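Borrelidin polyketide synthase, type I (Streptomyces parvulus, PDB 6OBT) probably catalyses the dehydration of a beta-hydroxyacyl intermediate to the alpha,beta-unsaturated thioester during assembly of the polyketide borrelidin. Local coordinates at residues Glu179-Tyr182 and Asp183-Ala187. Numbering follows the deposited sequence.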
ATOM      1  N   GLU A 179      35.230 -22.822 -20.057  1.00 81.40           N
ATOM      2  CA  GLU A 179      34.702 -22.985 -21.402  1.00 87.00           C
ATOM      3  C   GLU A 179      33.423 -23.805 -21.371  1.00 81.51           C
ATOM      4  O   GLU A 179      33.365 -24.853 -20.721  1.00 77.70           O
ATOM      5  CB  GLU A 179      35.741 -23.686 -22.277  1.00 99.64           C
ATOM      6  CG  GLU A 179      35.444 -23.674 -23.759  1.00111.57           C
ATOM      7  CD  GLU A 179      36.056 -22.478 -24.444  1.00120.98           C
ATOM      8  OE1 GLU A 179      36.203 -21.432 -23.776  1.00119.68           O
ATOM      9  OE2 GLU A 179      36.423 -22.598 -25.634  1.00127.51           O
ATOM     10  N   GLY A 180      32.398 -23.320 -22.067  1.00 82.85           N
ATOM     11  CA  GLY A 180      31.150 -24.061 -22.101  1.00 79.21           C
ATOM     12  C   GLY A 180      30.564 -24.387 -20.744  1.00 71.06           C
ATOM     13  O   GLY A 180      29.780 -25.333 -20.629  1.00 67.35           O
ATOM     14  N   PHE A 181      30.978 -23.670 -19.694  1.00 64.46           N
ATOM     15  CA  PHE A 181      30.332 -23.812 -18.390  1.00 65.09           C
ATOM     16  C   PHE A 181      28.820 -23.669 -18.511  1.00 61.86           C
ATOM     17  O   PHE A 181      28.054 -24.448 -17.925  1.00 59.91           O
ATOM     18  CB  PHE A 181      30.908 -22.775 -17.427  1.00 62.63           C
ATOM     19  CG  PHE A 181      30.123 -22.592 -16.159  1.00 58.06           C
ATOM     20  CD1 PHE A 181      30.253 -23.485 -15.106  1.00 62.05           C
ATOM     21  CD2 PHE A 181      29.275 -21.495 -16.002  1.00 54.51           C
ATOM     22  CE1 PHE A 181      29.535 -23.286 -13.924  1.00 56.38           C
ATOM     23  CE2 PHE A 181      28.569 -21.301 -14.831  1.00 54.11           C
ATOM     24  CZ  PHE A 181      28.699 -22.200 -13.794  1.00 58.22           C
ATOM     25  N   TYR A 182      28.370 -22.708 -19.315  1.00 60.99           N
ATOM     26  CA  TYR A 182      26.940 -22.477 -19.466  1.00 60.99           C
ATOM     27  C   TYR A 182      26.280 -23.485 -20.398  1.00 64.84           C
ATOM     28  O   TYR A 182      25.095 -23.795 -20.221  1.00 59.95           O
ATOM     29  CB  TYR A 182      26.696 -21.052 -19.949  1.00 56.22           C
ATOM     30  CG  TYR A 182      26.936 -20.064 -18.840  1.00 57.07           C
ATOM     31  CD1 TYR A 182      25.973 -19.852 -17.870  1.00 54.96           C
ATOM     32  CD2 TYR A 182      28.142 -19.384 -18.733  1.00 57.17           C
ATOM     33  CE1 TYR A 182      26.180 -18.975 -16.837  1.00 51.91           C
ATOM     34  CE2 TYR A 182      28.361 -18.492 -17.702  1.00 53.97           C
ATOM     35  CZ  TYR A 182      27.376 -18.292 -16.751  1.00 51.75           C
ATOM     36  OH  TYR A 182      27.577 -17.414 -15.713  1.00 54.34           O
ATOM     37  N   ASP A 183      27.008 -24.001 -21.391  1.00 68.51           N
ATOM     38  CA  ASP A 183      26.459 -25.097 -22.181  1.00 69.93           C
ATOM     39  C   ASP A 183      26.248 -26.327 -21.310  1.00 66.37           C
ATOM     40  O   ASP A 183      25.239 -27.034 -21.447  1.00 67.04           O
ATOM     41  CB  ASP A 183      27.375 -25.407 -23.364  1.00 76.56           C
ATOM     42  CG  ASP A 183      27.484 -24.244 -24.338  1.00 85.52           C
ATOM     43  OD1 ASP A 183      26.461 -23.561 -24.562  1.00 88.67           O
ATOM     44  OD2 ASP A 183      28.590 -24.009 -24.871  1.00 92.05           O
ATOM     45  N   GLU A 184      27.177 -26.577 -20.383  1.00 66.28           N
ATOM     46  CA  GLU A 184      27.025 -27.671 -19.428  1.00 72.22           C
ATOM     47  C   GLU A 184      25.795 -27.472 -18.545  1.00 63.94           C
ATOM     48  O   GLU A 184      25.012 -28.407 -18.333  1.00 70.38           O
ATOM     49  CB  GLU A 184      28.284 -27.784 -18.569  1.00 81.00           C
ATOM     50  CG  GLU A 184      28.100 -28.571 -17.285  1.00 92.30           C
ATOM     51  CD  GLU A 184      29.273 -29.485 -16.991  1.00109.84           C
ATOM     52  OE1 GLU A 184      30.078 -29.741 -17.913  1.00116.68           O
ATOM     53  OE2 GLU A 184      29.392 -29.945 -15.834  1.00113.98           O
ATOM     54  N   LEU A 185      25.627 -26.268 -17.994  1.00 60.58           N
ATOM     55  CA  LEU A 185      24.447 -25.996 -17.178  1.00 58.01           C
ATOM     56  C   LEU A 185      23.173 -26.167 -17.994  1.00 59.96           C
ATOM     57  O   LEU A 185      22.162 -26.665 -17.486  1.00 63.55           O
ATOM     58  CB  LEU A 185      24.518 -24.590 -16.584  1.00 59.04           C
ATOM     59  CG  LEU A 185      25.478 -24.504 -15.393  1.00 66.39           C
ATOM     60  CD1 LEU A 185      25.471 -23.121 -14.796  1.00 65.51           C
ATOM     61  CD2 LEU A 185      25.135 -25.552 -14.336  1.00 73.77           C
ATOM     62  N   ALA A 186      23.211 -25.758 -19.263  1.00 60.73           N
ATOM     63  CA  ALA A 186      22.041 -25.871 -20.121  1.00 61.76           C
ATOM     64  C   ALA A 186      21.628 -27.327 -20.288  1.00 66.54           C
ATOM     65  O   ALA A 186      20.431 -27.649 -20.303  1.00 66.12           O
ATOM     66  CB  ALA A 186      22.341 -25.230 -21.474  1.00 64.78           C
ATOM     67  N   ALA A 187      22.611 -28.219 -20.361  1.00 65.56           N
ATOM     68  CA  ALA A 187      22.369 -29.642 -20.574  1.00 69.42           C
ATOM     69  C   ALA A 187      21.657 -30.273 -19.385  1.00 68.05           C
ATOM     70  O   ALA A 187      20.960 -31.282 -19.543  1.00 74.49           O
ATOM     71  CB  ALA A 187      23.697 -30.351 -20.835  1.00 71.92           C
TER
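The hydrogen bond from Glu184 N to Gly180 O, 2.9 Å long, closes the first turn of the short alpha-helix 181-187 in the polyketide synthase dehydratase domain, whose family fold is the double hotdog. Gly180, at the N-cap position with a positive phi, leads the chain into the helix. Two more i to i+4 bonds cross between 179-182 and 183-187: Leu185 N gives to Phe181 O at 3.0 Å, and Ala186 N to Tyr182 O at 2.9 Å. The last is the most bent of the three, with an N-H...O angle of 150°. Phe181 and Leu185, one turn apart, form the apolar side of the helix. The Phe181 ring is swung beside its own carbonyl carbon (chi1 166°), bringing its far end back to Leu185, whose CD1 lies 3.5 Å from Phe181 CZ and also touches Phe181 CE2. Leu185 CG stands above the same ring, 4.3 Å from its plane and displaced toward the rim. Both side chains are buried: Ala239 and Cys240 pack on Phe181, while Pro252 and Tyr192, in strand 190-192, meet Leu185. Phe181 is also flanked by Tyr182, whose ring takes Phe181 CD2 over its centre, 3.5 Å above the plane, and presents CE2 to the Phe181 edge. The Tyr182 hydroxyl is hydrogen-bonded to His236 NE2 and Leu199 N, and the His236 ring meets that of Tyr182 at about 90°, so polar and ring contacts together tie the helix to helix 228-236 and strand 199-205. Asp183 and Glu184 are exposed. The Glu184 carboxylate runs away from 179-182, whereas that of Asp183 turns back alongside the Gly180 backbone, with Asp183 OD2 3.8 Å from Gly180 CA.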